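Local coordinates for Sodium/calcium exchanger regulatory protein 1 (Loligo pealei, PDB 3PPT), which binds fatty acids such as palmitoleate and several phosphoinositides and, when phosphorylated, stimulates the sodium/calcium exchanger of squid optic nerve, at residues 69-74 with 79-84. Sequence-based numbering, arbitrary orientation. Where two conformers were deposited one is given.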
ATOM      1  N   GLU A  69      -5.768  -0.140 -15.921  0.56 14.77           N
ATOM      2  CA  GLU A  69      -6.221  -1.256 -15.104  0.56 15.39           C
ATOM      3  C   GLU A  69      -5.242  -2.427 -15.220  0.56 15.55           C
ATOM      4  O   GLU A  69      -4.730  -2.704 -16.311  0.56 16.29           O
ATOM      5  CB  GLU A  69      -7.608  -1.669 -15.599  0.56 16.43           C
ATOM      6  CG  GLU A  69      -8.412  -2.571 -14.693  0.56 17.52           C
ATOM      7  CD  GLU A  69      -9.752  -2.945 -15.322  0.56 18.75           C
ATOM      8  OE1 GLU A  69      -9.944  -2.685 -16.533  0.56 19.11           O
ATOM      9  OE2 GLU A  69     -10.616  -3.497 -14.613  0.56 19.67           O
ATOM     10  N   PHE A  70      -4.968  -3.101 -14.107  1.00 14.46           N
ATOM     11  CA  PHE A  70      -4.093  -4.273 -14.137  1.00 15.41           C
ATOM     12  C   PHE A  70      -4.485  -5.303 -13.082  1.00 15.95           C
ATOM     13  O   PHE A  70      -5.151  -4.977 -12.103  1.00 16.01           O
ATOM     14  CB  PHE A  70      -2.617  -3.864 -13.992  1.00 15.65           C
ATOM     15  CG  PHE A  70      -2.265  -3.276 -12.644  1.00 14.69           C
ATOM     16  CD1 PHE A  70      -1.611  -4.038 -11.687  1.00 15.87           C
ATOM     17  CD2 PHE A  70      -2.572  -1.959 -12.343  1.00 14.78           C
ATOM     18  CE1 PHE A  70      -1.282  -3.497 -10.446  1.00 15.91           C
ATOM     19  CE2 PHE A  70      -2.254  -1.416 -11.102  1.00 15.00           C
ATOM     20  CZ  PHE A  70      -1.606  -2.185 -10.156  1.00 15.45           C
ATOM     21  N   ASP A  71      -4.081  -6.554 -13.295  1.00 17.03           N
ATOM     22  CA  ASP A  71      -4.328  -7.612 -12.319  1.00 17.83           C
ATOM     23  C   ASP A  71      -3.340  -7.531 -11.169  1.00 16.83           C
ATOM     24  O   ASP A  71      -2.133  -7.457 -11.388  1.00 18.19           O
ATOM     25  CB  ASP A  71      -4.195  -8.986 -12.979  1.00 21.11           C
ATOM     26  CG  ASP A  71      -5.240  -9.221 -14.036  1.00 25.34           C
ATOM     27  OD1 ASP A  71      -6.398  -8.838 -13.804  1.00 25.47           O
ATOM     28  OD2 ASP A  71      -4.899  -9.789 -15.092  1.00 28.42           O
ATOM     29  N   GLU A  72      -3.860  -7.554  -9.948  1.00 15.57           N
ATOM     30  CA  GLU A  72      -3.027  -7.546  -8.753  1.00 14.32           C
ATOM     31  C   GLU A  72      -3.417  -8.708  -7.845  1.00 14.26           C
ATOM     32  O   GLU A  72      -4.592  -9.047  -7.722  1.00 16.01           O
ATOM     33  CB  GLU A  72      -3.172  -6.202  -7.998  1.00 14.13           C
ATOM     34  CG  GLU A  72      -2.370  -6.116  -6.691  1.00 13.46           C
ATOM     35  CD  GLU A  72      -2.537  -4.802  -5.913  1.00 13.48           C
ATOM     36  OE1 GLU A  72      -3.308  -3.911  -6.328  1.00 13.75           O
ATOM     37  OE2 GLU A  72      -1.880  -4.668  -4.861  1.00 14.15           O
ATOM     38  N   THR A  73      -2.416  -9.331  -7.233  0.74 14.63           N
ATOM     39  CA  THR A  73      -2.663 -10.266  -6.153  0.74 15.18           C
ATOM     40  C   THR A  73      -2.103  -9.638  -4.889  0.74 14.16           C
ATOM     41  O   THR A  73      -0.920  -9.304  -4.822  0.74 14.50           O
ATOM     42  CB  THR A  73      -2.018 -11.637  -6.409  0.74 16.73           C
ATOM     43  OG1 THR A  73      -2.492 -12.153  -7.659  0.74 16.78           O
ATOM     44  CG2 THR A  73      -2.390 -12.613  -5.298  0.74 17.70           C
ATOM     45  N   THR A  74      -2.958  -9.450  -3.892  1.00 12.98           N
ATOM     46  CA  THR A  74      -2.532  -8.787  -2.667  1.00 12.38           C
ATOM     47  C   THR A  74      -1.640  -9.692  -1.823  1.00 12.35           C
ATOM     48  O   THR A  74      -1.553 -10.900  -2.070  1.00 13.37           O
ATOM     49  CB  THR A  74      -3.733  -8.337  -1.828  1.00 12.42           C
ATOM     50  OG1 THR A  74      -4.444  -9.488  -1.359  1.00 12.73           O
ATOM     51  CG2 THR A  74      -4.660  -7.456  -2.651  1.00 13.92           C
ATOM     52  N   LYS A  79      -7.224 -11.892  -5.357  1.00 17.01           N
ATOM     53  CA  LYS A  79      -7.081 -11.506  -6.752  1.00 18.51           C
ATOM     54  C   LYS A  79      -8.012 -10.336  -7.022  1.00 18.00           C
ATOM     55  O   LYS A  79      -9.224 -10.440  -6.819  1.00 20.46           O
ATOM     56  CB  LYS A  79      -7.438 -12.678  -7.671  1.00 21.58           C
ATOM     57  CG  LYS A  79      -6.676 -13.947  -7.353  1.00 24.90           C
ATOM     58  CD  LYS A  79      -5.195 -13.787  -7.646  1.00 27.62           C
ATOM     59  CE  LYS A  79      -4.492 -15.141  -7.670  1.00 29.60           C
ATOM     60  NZ  LYS A  79      -3.066 -15.035  -8.093  1.00 30.89           N
ATOM     61  N   ILE A  80      -7.445  -9.223  -7.469  1.00 15.84           N
ATOM     62  CA  ILE A  80      -8.217  -8.010  -7.672  1.00 15.46           C
ATOM     63  C   ILE A  80      -7.818  -7.312  -8.970  1.00 14.23           C
ATOM     64  O   ILE A  80      -6.807  -7.652  -9.591  1.00 15.13           O
ATOM     65  CB  ILE A  80      -8.019  -7.025  -6.495  1.00 16.21           C
ATOM     66  CG1 ILE A  80      -6.528  -6.747  -6.297  1.00 16.05           C
ATOM     67  CG2 ILE A  80      -8.622  -7.570  -5.199  1.00 17.71           C
ATOM     68  CD1 ILE A  80      -6.243  -5.682  -5.305  1.00 16.45           C
ATOM     69  N   LYS A  81      -8.634  -6.345  -9.375  0.60 14.20           N
ATOM     70  CA  LYS A  81      -8.332  -5.497 -10.516  0.60 14.64           C
ATOM     71  C   LYS A  81      -8.033  -4.120  -9.966  0.60 12.98           C
ATOM     72  O   LYS A  81      -8.844  -3.550  -9.237  0.60 13.61           O
ATOM     73  CB  LYS A  81      -9.531  -5.415 -11.459  0.60 17.60           C
ATOM     74  CG  LYS A  81      -9.924  -6.743 -12.067  0.60 20.64           C
ATOM     75  CD  LYS A  81      -8.854  -7.259 -13.005  0.60 22.78           C
ATOM     76  CE  LYS A  81      -8.787  -6.460 -14.295  0.60 23.71           C
ATOM     77  NZ  LYS A  81      -8.050  -7.197 -15.363  0.60 24.05           N
ATOM     78  N   THR A  82      -6.870  -3.588 -10.315  1.00 12.31           N
ATOM     79  CA  THR A  82      -6.419  -2.340  -9.731  1.00 11.62           C
ATOM     80  C   THR A  82      -6.180  -1.273 -10.776  1.00 11.31           C
ATOM     81  O   THR A  82      -5.676  -1.559 -11.861  1.00 12.38           O
ATOM     82  CB  THR A  82      -5.135  -2.599  -8.917  1.00 11.91           C
ATOM     83  OG1 THR A  82      -5.451  -3.535  -7.884  1.00 12.89           O
ATOM     84  CG2 THR A  82      -4.582  -1.322  -8.304  1.00 11.58           C
ATOM     85  N   THR A  83      -6.562  -0.042 -10.446  1.00 11.50           N
ATOM     86  CA  THR A  83      -6.238   1.105 -11.275  1.00 12.25           C
ATOM     87  C   THR A  83      -5.659   2.201 -10.400  1.00 11.88           C
ATOM     88  O   THR A  83      -6.234   2.560  -9.370  1.00 12.50           O
ATOM     89  CB  THR A  83      -7.482   1.636 -12.016  1.00 13.40           C
ATOM     90  OG1 THR A  83      -8.133   0.552 -12.696  1.00 13.00           O
ATOM     91  CG2 THR A  83      -7.103   2.725 -13.034  1.00 14.90           C
ATOM     92  N   CYS A  84      -4.516   2.730 -10.813  1.00 12.10           N
ATOM     93  CA  CYS A  84      -3.842   3.765 -10.048  1.00 12.30           C
ATOM     94  C   CYS A  84      -3.921   5.106 -10.765  1.00 14.58           C
ATOM     95  O   CYS A  84      -3.793   5.178 -11.993  1.00 16.57           O
ATOM     96  CB  CYS A  84      -2.391   3.373  -9.798  1.00 13.29           C
ATOM     97  SG  CYS A  84      -2.262   1.849  -8.816  1.00 14.61           S
TER
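Phe70 and Thr82 form an antiparallel hydrogen-bonded pair, and so do Glu72 and Ile80. Four backbone bonds join them. Phe70 N and Thr82 O lie 2.8 Å apart, and Thr82 N bonds back to Phe70 O; Glu72 and Ile80 do the same. Between and beyond them, Asp71 with Lys81 and Thr73 with Lys79 are non-hydrogen-bonded pairs.

On the face of Phe70, Glu72, Ile80 and Thr82, Thr82 OG1 donates to Glu72 OE1 at 2.7 Å and meets its anti lone pair, on the side away from the other carboxylate oxygen. The extended Glu72 chain, with CG anti to the backbone N (chi1 178°), carries the carboxylate past Ile80 CD1 to Thr82. Gln93 and Gln95 of strand 90-96 also bond this buried OE1. With an alanine here, Thr82 OG1 and the two glutamine amides would probably lose their shared acceptor.

The two strands make a beta hairpin in the barrel of this fatty-acid-binding protein, whose interior holds the lipid. Thr74 CG2 meets Ile80 CD1 at 3.6 Å, and the Thr74 side chain lies about 5 Å from the bound palmitoleic acid.

Around the Phe70 ring, Thr82 CB sits over one face, offset toward the rim, in a CH-pi contact 4.0 Å from the centroid. Cys84 SG lies at the edge of the ring, 4.0 Å from Phe70 CE2.

Asp71, Thr73, Lys79 and Lys81 point to the other face. Lys81, bent at chi2 and chi3, folds its NZ onto Asp71 OD1 in a 2.8 Å salt bridge, approaching from above the carboxylate plane. Lys79 NZ donates to Thr73 OG1 at 3.0 Å.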